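PDB 7KV1: SusD family protein from Bacteroides uniformis, which probably binds beta-glucans at the surface of this gut bacterium as a SusD-like glycan-binding protein. Local coordinates for residues F266-E277 with R404-L412. Sequence-based numbering, arbitrary orientation.
Sequences FRLNPSFANIWE and RYYRYAETL. With NCO (cobalt hexammine(III)), chain C; EDO (1,2-ethanediol), chain D.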
ATOM      1  N   PHE A 266       2.946 -17.149  11.860  1.00 24.51           N
ATOM      2  CA  PHE A 266       2.611 -15.700  11.883  1.00 25.17           C
ATOM      3  C   PHE A 266       2.079 -15.324  13.267  1.00 23.59           C
ATOM      4  O   PHE A 266       1.347 -16.117  13.873  1.00 22.64           O
ATOM      5  CB  PHE A 266       1.591 -15.369  10.782  1.00 25.46           C
ATOM      6  CG  PHE A 266       2.174 -15.473   9.400  1.00 25.75           C
ATOM      7  CD1 PHE A 266       3.149 -14.582   8.991  1.00 27.80           C
ATOM      8  CD2 PHE A 266       1.820 -16.504   8.550  1.00 27.52           C
ATOM      9  CE1 PHE A 266       3.728 -14.686   7.733  1.00 28.64           C
ATOM     10  CE2 PHE A 266       2.397 -16.616   7.299  1.00 28.94           C
ATOM     11  CZ  PHE A 266       3.348 -15.709   6.892  1.00 27.91           C
ATOM     12  N   ARG A 267       2.433 -14.145  13.746  1.00 21.43           N
ATOM     13  CA  ARG A 267       1.807 -13.602  14.973  1.00 23.27           C
ATOM     14  C   ARG A 267       1.924 -12.087  14.953  1.00 22.51           C
ATOM     15  O   ARG A 267       2.799 -11.586  14.240  1.00 26.12           O
ATOM     16  CB  ARG A 267       2.426 -14.203  16.245  1.00 23.04           C
ATOM     17  CG  ARG A 267       3.919 -13.976  16.396  1.00 26.47           C
ATOM     18  CD  ARG A 267       4.372 -13.392  17.729  1.00 31.37           C
ATOM     19  NE  ARG A 267       3.886 -14.084  18.903  1.00 33.27           N
ATOM     20  CZ  ARG A 267       3.051 -13.587  19.820  1.00 35.05           C
ATOM     21  NH1 ARG A 267       2.542 -12.361  19.736  1.00 35.35           N
ATOM     22  NH2 ARG A 267       2.712 -14.345  20.839  1.00 35.04           N
ATOM     23  N   LEU A 268       1.143 -11.407  15.794  1.00 20.99           N
ATOM     24  CA  LEU A 268       1.327  -9.967  16.048  1.00 20.84           C
ATOM     25  C   LEU A 268       2.641  -9.759  16.795  1.00 21.85           C
ATOM     26  O   LEU A 268       2.921 -10.487  17.771  1.00 21.39           O
ATOM     27  CB  LEU A 268       0.122  -9.434  16.827  1.00 20.01           C
ATOM     28  CG  LEU A 268      -1.204  -9.435  16.083  1.00 20.73           C
ATOM     29  CD1 LEU A 268      -2.287  -8.818  16.944  1.00 24.08           C
ATOM     30  CD2 LEU A 268      -1.094  -8.659  14.771  1.00 22.09           C
ATOM     31  N   ASN A 269       3.443  -8.793  16.369  1.00 22.31           N
ATOM     32  CA  ASN A 269       4.586  -8.346  17.204  1.00 23.38           C
ATOM     33  C   ASN A 269       4.045  -7.905  18.564  1.00 23.43           C
ATOM     34  O   ASN A 269       3.126  -7.083  18.637  1.00 20.57           O
ATOM     35  CB  ASN A 269       5.362  -7.212  16.537  1.00 24.12           C
ATOM     36  CG  ASN A 269       6.736  -7.023  17.116  1.00 25.60           C
ATOM     37  OD1 ASN A 269       6.883  -7.021  18.334  1.00 27.11           O
ATOM     38  ND2 ASN A 269       7.735  -6.875  16.251  1.00 25.87           N
ATOM     39  N   PRO A 270       4.572  -8.447  19.688  1.00 24.57           N
ATOM     40  CA  PRO A 270       4.101  -8.046  21.009  1.00 26.71           C
ATOM     41  C   PRO A 270       4.170  -6.533  21.214  1.00 26.31           C
ATOM     42  O   PRO A 270       3.363  -6.037  21.949  1.00 22.49           O
ATOM     43  CB  PRO A 270       5.027  -8.778  22.003  1.00 29.58           C
ATOM     44  CG  PRO A 270       5.594  -9.938  21.207  1.00 29.12           C
ATOM     45  CD  PRO A 270       5.548  -9.550  19.741  1.00 26.80           C
ATOM     46  N   SER A 271       5.152  -5.857  20.588  1.00 26.79           N
ATOM     47  CA  SER A 271       5.325  -4.382  20.623  1.00 25.53           C
ATOM     48  C   SER A 271       4.995  -3.810  19.237  1.00 24.72           C
ATOM     49  O   SER A 271       5.723  -4.128  18.287  1.00 22.17           O
ATOM     50  CB  SER A 271       6.741  -3.996  21.024  1.00 25.59           C
ATOM     51  OG  SER A 271       7.015  -2.653  20.648  1.00 25.22           O
ATOM     52  N   PHE A 272       3.939  -3.012  19.113  1.00 23.64           N
ATOM     53  CA  PHE A 272       3.625  -2.298  17.848  1.00 20.90           C
ATOM     54  C   PHE A 272       4.812  -1.408  17.459  1.00 21.76           C
ATOM     55  O   PHE A 272       5.151  -1.287  16.257  1.00 21.22           O
ATOM     56  CB  PHE A 272       2.392  -1.441  18.055  1.00 21.06           C
ATOM     57  CG  PHE A 272       1.917  -0.726  16.828  1.00 19.86           C
ATOM     58  CD1 PHE A 272       1.026  -1.339  15.943  1.00 20.35           C
ATOM     59  CD2 PHE A 272       2.317   0.569  16.591  1.00 20.06           C
ATOM     60  CE1 PHE A 272       0.544  -0.643  14.856  1.00 19.41           C
ATOM     61  CE2 PHE A 272       1.803   1.275  15.521  1.00 21.01           C
ATOM     62  CZ  PHE A 272       0.941   0.662  14.635  1.00 21.11           C
ATOM     63  N   ALA A 273       5.374  -0.711  18.441  1.00 22.64           N
ATOM     64  CA  ALA A 273       6.546   0.178  18.232  1.00 24.30           C
ATOM     65  C   ALA A 273       7.697  -0.592  17.564  1.00 23.44           C
ATOM     66  O   ALA A 273       8.294  -0.051  16.658  1.00 24.31           O
ATOM     67  CB  ALA A 273       6.984   0.782  19.538  1.00 26.62           C
ATOM     68  N   ASN A 274       7.980  -1.827  17.977  1.00 24.67           N
ATOM     69  CA  ASN A 274       9.139  -2.642  17.528  1.00 27.05           C
ATOM     70  C   ASN A 274       8.993  -3.029  16.051  1.00 26.15           C
ATOM     71  O   ASN A 274      10.019  -3.319  15.391  1.00 23.02           O
ATOM     72  CB  ASN A 274       9.303  -3.915  18.382  1.00 32.70           C
ATOM     73  CG  ASN A 274       9.886  -3.724  19.777  1.00 37.43           C
ATOM     74  OD1 ASN A 274      10.171  -2.603  20.211  1.00 38.53           O
ATOM     75  ND2 ASN A 274      10.036  -4.824  20.514  1.00 39.00           N
ATOM     76  N   ILE A 275       7.762  -3.075  15.522  1.00 24.85           N
ATOM     77  CA  ILE A 275       7.548  -3.364  14.077  1.00 21.54           C
ATOM     78  C   ILE A 275       8.448  -2.447  13.235  1.00 21.94           C
ATOM     79  O   ILE A 275       9.032  -2.934  12.236  1.00 19.11           O
ATOM     80  CB  ILE A 275       6.072  -3.161  13.685  1.00 20.97           C
ATOM     81  CG1 ILE A 275       5.132  -4.181  14.323  1.00 19.87           C
ATOM     82  CG2 ILE A 275       5.942  -3.193  12.162  1.00 22.35           C
ATOM     83  CD1 ILE A 275       3.682  -3.749  14.285  1.00 19.76           C
ATOM     84  N   TRP A 276       8.486  -1.155  13.580  1.00 21.08           N
ATOM     85  CA  TRP A 276       9.001  -0.056  12.709  1.00 23.23           C
ATOM     86  C   TRP A 276      10.523   0.124  12.850  1.00 25.89           C
ATOM     87  O   TRP A 276      11.096   0.911  12.071  1.00 24.41           O
ATOM     88  CB  TRP A 276       8.228   1.224  13.044  1.00 22.00           C
ATOM     89  CG  TRP A 276       6.769   0.911  13.024  1.00 23.70           C
ATOM     90  CD1 TRP A 276       5.933   0.736  14.087  1.00 23.10           C
ATOM     91  CD2 TRP A 276       6.029   0.505  11.862  1.00 20.95           C
ATOM     92  NE1 TRP A 276       4.710   0.303  13.656  1.00 20.90           N
ATOM     93  CE2 TRP A 276       4.741   0.153  12.297  1.00 21.30           C
ATOM     94  CE3 TRP A 276       6.319   0.480  10.495  1.00 21.94           C
ATOM     95  CZ2 TRP A 276       3.752  -0.262  11.409  1.00 20.44           C
ATOM     96  CZ3 TRP A 276       5.343   0.076   9.619  1.00 21.08           C
ATOM     97  CH2 TRP A 276       4.088  -0.315  10.079  1.00 21.60           C
ATOM     98  N   GLU A 277      11.119  -0.501  13.866  1.00 27.55           N
ATOM     99  CA  GLU A 277      12.580  -0.485  14.133  1.00 28.95           C
ATOM    100  C   GLU A 277      13.236  -1.399  13.096  1.00 27.29           C
ATOM    101  O   GLU A 277      12.538  -2.293  12.555  1.00 23.66           O
ATOM    102  CB  GLU A 277      12.897  -0.985  15.542  1.00 33.96           C
ATOM    103  CG  GLU A 277      12.062  -0.354  16.637  1.00 40.59           C
ATOM    104  CD  GLU A 277      12.585   0.961  17.183  1.00 50.58           C
ATOM    105  OE1 GLU A 277      13.438   1.592  16.503  1.00 55.17           O
ATOM    106  OE2 GLU A 277      12.151   1.345  18.306  1.00 54.29           O
ATOM    107  N   ARG A 404       6.767  -1.731   4.866  1.00 21.51           N
ATOM    108  CA  ARG A 404       5.926  -2.837   5.386  1.00 22.69           C
ATOM    109  C   ARG A 404       4.641  -2.805   4.556  1.00 22.98           C
ATOM    110  O   ARG A 404       3.894  -1.813   4.659  1.00 22.80           O
ATOM    111  CB  ARG A 404       5.642  -2.708   6.890  1.00 22.21           C
ATOM    112  CG  ARG A 404       6.799  -3.046   7.821  1.00 22.68           C
ATOM    113  CD  ARG A 404       8.052  -2.192   7.695  1.00 22.61           C
ATOM    114  NE  ARG A 404       8.915  -2.417   8.861  1.00 21.36           N
ATOM    115  CZ  ARG A 404      10.071  -1.816   9.091  1.00 23.19           C
ATOM    116  NH1 ARG A 404      10.575  -0.951   8.217  1.00 23.71           N
ATOM    117  NH2 ARG A 404      10.757  -2.116  10.181  1.00 21.49           N
ATOM    118  N   TYR A 405       4.421  -3.805   3.710  1.00 22.00           N
ATOM    119  CA  TYR A 405       3.311  -3.764   2.717  1.00 20.49           C
ATOM    120  C   TYR A 405       2.094  -4.505   3.259  1.00 19.26           C
ATOM    121  O   TYR A 405       1.000  -3.914   3.242  1.00 20.10           O
ATOM    122  CB  TYR A 405       3.727  -4.319   1.351  1.00 21.04           C
ATOM    123  CG  TYR A 405       2.848  -3.801   0.238  1.00 19.25           C
ATOM    124  CD1 TYR A 405       1.567  -4.307   0.019  1.00 16.78           C
ATOM    125  CD2 TYR A 405       3.274  -2.748  -0.539  1.00 19.48           C
ATOM    126  CE1 TYR A 405       0.748  -3.793  -0.974  1.00 17.07           C
ATOM    127  CE2 TYR A 405       2.463  -2.216  -1.530  1.00 19.03           C
ATOM    128  CZ  TYR A 405       1.200  -2.739  -1.756  1.00 20.03           C
ATOM    129  OH  TYR A 405       0.459  -2.193  -2.773  1.00 18.59           O
ATOM    130  N   TYR A 406       2.301  -5.730   3.744  1.00 20.81           N
ATOM    131  CA  TYR A 406       1.258  -6.600   4.338  1.00 18.92           C
ATOM    132  C   TYR A 406       1.730  -7.046   5.712  1.00 19.05           C
ATOM    133  O   TYR A 406       2.792  -7.637   5.772  1.00 18.90           O
ATOM    134  CB  TYR A 406       0.978  -7.821   3.461  1.00 19.91           C
ATOM    135  CG  TYR A 406       0.235  -7.480   2.200  1.00 19.81           C
ATOM    136  CD1 TYR A 406      -0.913  -6.703   2.258  1.00 20.40           C
ATOM    137  CD2 TYR A 406       0.701  -7.886   0.961  1.00 17.85           C
ATOM    138  CE1 TYR A 406      -1.580  -6.334   1.098  1.00 20.47           C
ATOM    139  CE2 TYR A 406       0.026  -7.545  -0.202  1.00 20.51           C
ATOM    140  CZ  TYR A 406      -1.115  -6.752  -0.135  1.00 18.32           C
ATOM    141  OH  TYR A 406      -1.767  -6.356  -1.266  1.00 19.71           O
ATOM    142  N   ARG A 407       0.944  -6.772   6.750  1.00 16.81           N
ATOM    143  CA  ARG A 407       1.183  -7.246   8.135  1.00 18.54           C
ATOM    144  C   ARG A 407       0.049  -8.193   8.561  1.00 18.63           C
ATOM    145  O   ARG A 407      -1.098  -8.018   8.145  1.00 16.60           O
ATOM    146  CB  ARG A 407       1.225  -6.059   9.103  1.00 18.61           C
ATOM    147  CG  ARG A 407       2.307  -5.055   8.763  1.00 18.24           C
ATOM    148  CD  ARG A 407       2.524  -4.130   9.917  1.00 17.79           C
ATOM    149  NE  ARG A 407       1.608  -3.020  10.064  1.00 18.91           N
ATOM    150  CZ  ARG A 407       0.736  -2.850  11.063  1.00 17.81           C
ATOM    151  NH1 ARG A 407       0.531  -3.798  11.958  1.00 18.53           N
ATOM    152  NH2 ARG A 407       0.051  -1.716  11.145  1.00 18.25           N
ATOM    153  N   TYR A 408       0.342  -9.098   9.466  1.00 18.37           N
ATOM    154  CA  TYR A 408      -0.660 -10.039  10.014  1.00 19.77           C
ATOM    155  C   TYR A 408      -1.784  -9.279  10.757  1.00 18.82           C
ATOM    156  O   TYR A 408      -2.866  -9.877  10.867  1.00 19.85           O
ATOM    157  CB  TYR A 408       0.056 -11.083  10.872  1.00 20.77           C
ATOM    158  CG  TYR A 408      -0.816 -12.107  11.546  1.00 19.97           C
ATOM    159  CD1 TYR A 408      -1.426 -13.128  10.828  1.00 19.82           C
ATOM    160  CD2 TYR A 408      -1.035 -12.054  12.909  1.00 21.98           C
ATOM    161  CE1 TYR A 408      -2.209 -14.076  11.464  1.00 20.43           C
ATOM    162  CE2 TYR A 408      -1.794 -13.012  13.564  1.00 20.88           C
ATOM    163  CZ  TYR A 408      -2.406 -14.006  12.835  1.00 22.47           C
ATOM    164  OH  TYR A 408      -3.164 -14.938  13.471  1.00 21.37           O
ATOM    165  N   ALA A 409      -1.586  -8.039  11.230  1.00 18.11           N
ATOM    166  CA  ALA A 409      -2.700  -7.216  11.773  1.00 18.60           C
ATOM    167  C   ALA A 409      -3.797  -7.087  10.703  1.00 17.90           C
ATOM    168  O   ALA A 409      -4.989  -7.246  11.020  1.00 17.21           O
ATOM    169  CB  ALA A 409      -2.235  -5.862  12.269  1.00 17.78           C
ATOM    170  N   GLU A 410      -3.398  -6.910   9.442  1.00 18.26           N
ATOM    171  CA  GLU A 410      -4.343  -6.782   8.317  1.00 17.16           C
ATOM    172  C   GLU A 410      -5.015  -8.131   8.003  1.00 18.88           C
ATOM    173  O   GLU A 410      -6.205  -8.137   7.641  1.00 16.97           O
ATOM    174  CB  GLU A 410      -3.633  -6.143   7.119  1.00 19.41           C
ATOM    175  CG  GLU A 410      -4.600  -5.724   6.061  1.00 20.16           C
ATOM    176  CD  GLU A 410      -4.055  -5.031   4.829  1.00 22.18           C
ATOM    177  OE1 GLU A 410      -2.817  -4.896   4.676  1.00 22.34           O
ATOM    178  OE2 GLU A 410      -4.908  -4.532   4.075  1.00 23.65           O
ATOM    179  N   THR A 411      -4.307  -9.251   8.143  1.00 19.91           N
ATOM    180  CA  THR A 411      -4.917 -10.608   8.070  1.00 19.72           C
ATOM    181  C   THR A 411      -6.091 -10.680   9.057  1.00 18.76           C
ATOM    182  O   THR A 411      -7.201 -11.071   8.640  1.00 17.82           O
ATOM    183  CB  THR A 411      -3.872 -11.702   8.318  1.00 20.33           C
ATOM    184  OG1 THR A 411      -2.692 -11.444   7.542  1.00 18.25           O
ATOM    185  CG2 THR A 411      -4.445 -13.069   8.026  1.00 21.64           C
ATOM    186  N   LEU A 412      -5.879 -10.286  10.318  1.00 17.03           N
ATOM    187  CA  LEU A 412      -6.912 -10.441  11.376  1.00 16.87           C
ATOM    188  C   LEU A 412      -8.087  -9.521  11.039  1.00 18.21           C
ATOM    189  O   LEU A 412      -9.238  -9.995  11.088  1.00 17.38           O
ATOM    190  CB  LEU A 412      -6.310 -10.129  12.753  1.00 16.87           C
ATOM    191  CG  LEU A 412      -5.321 -11.162  13.299  1.00 20.24           C
ATOM    192  CD1 LEU A 412      -4.521 -10.560  14.438  1.00 21.90           C
ATOM    193  CD2 LEU A 412      -6.014 -12.446  13.774  1.00 19.84           C
TER
HETATM  194 CO   NCO C 601      -1.366 -18.125  15.656  1.00 23.12          CO
HETATM  195  N1  NCO C 601       0.512 -18.777  15.378  1.00 22.87           N
HETATM  196  N2  NCO C 601      -3.290 -17.618  15.807  1.00 24.53           N
HETATM  197  N3  NCO C 601      -1.372 -18.686  17.643  1.00 25.49           N
HETATM  198  N4  NCO C 601      -2.020 -19.910  15.136  1.00 22.68           N
HETATM  199  N5  NCO C 601      -1.417 -17.543  13.701  1.00 22.10           N
HETATM  200  N6  NCO C 601      -0.732 -16.336  16.209  1.00 24.55           N
HETATM  201  C1  EDO D 602      -2.616  -0.997  -4.754  1.00 27.41           C
HETATM  202  O1  EDO D 602      -1.288  -1.012  -5.253  1.00 27.28           O
HETATM  203  C2  EDO D 602      -2.674  -1.032  -3.274  1.00 28.52           C
HETATM  204  O2  EDO D 602      -2.112  -2.231  -2.744  1.00 27.09           O
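The backbone oxygen F266 O is gripped by three ammines of the cobalt hexammine, N1, N5 and N6, and N5 also donates to Y408 OH at 3.1 Å, so one cation ties the two segments together; the cation also donates to I261 O and S263 O. Beside it, F266 CB lies over one face of the Y408 ring in a CH-pi contact, 4.2 Å from the centroid. Y408 reaches this place because its CG stands anti to the backbone N (chi1 178°). L268 works just beyond: its CD2 touches A409 CB at 3.9 Å, while its CD1 meets L412 CD1 tip to tip. This illustrates how a strand running straight into a helix can be packed by a loop with one short helical turn (272-275): strand 403-407, antiparallel to 286-290, passes through the N-cap residue R407 into helix 408-420 of the SusD fold, and segment 266-277 follows both. On the strand side, the bend of R404 at chi2 (61°) turns its guanidinium toward I275 O, which takes a bent bond (139°) from NH2, 2.8 Å away, on a lone pair but tilted from the guanidinium plane. Were R404 an alanine, I275 O would probably lose this donor and the packing of CG against W276 CZ3 would thin. Nearly perpendicular to the indole, the buried R407 guanidinium has W276 CZ2 over one face, and E285, E461 and E465 all form salt bridges with it.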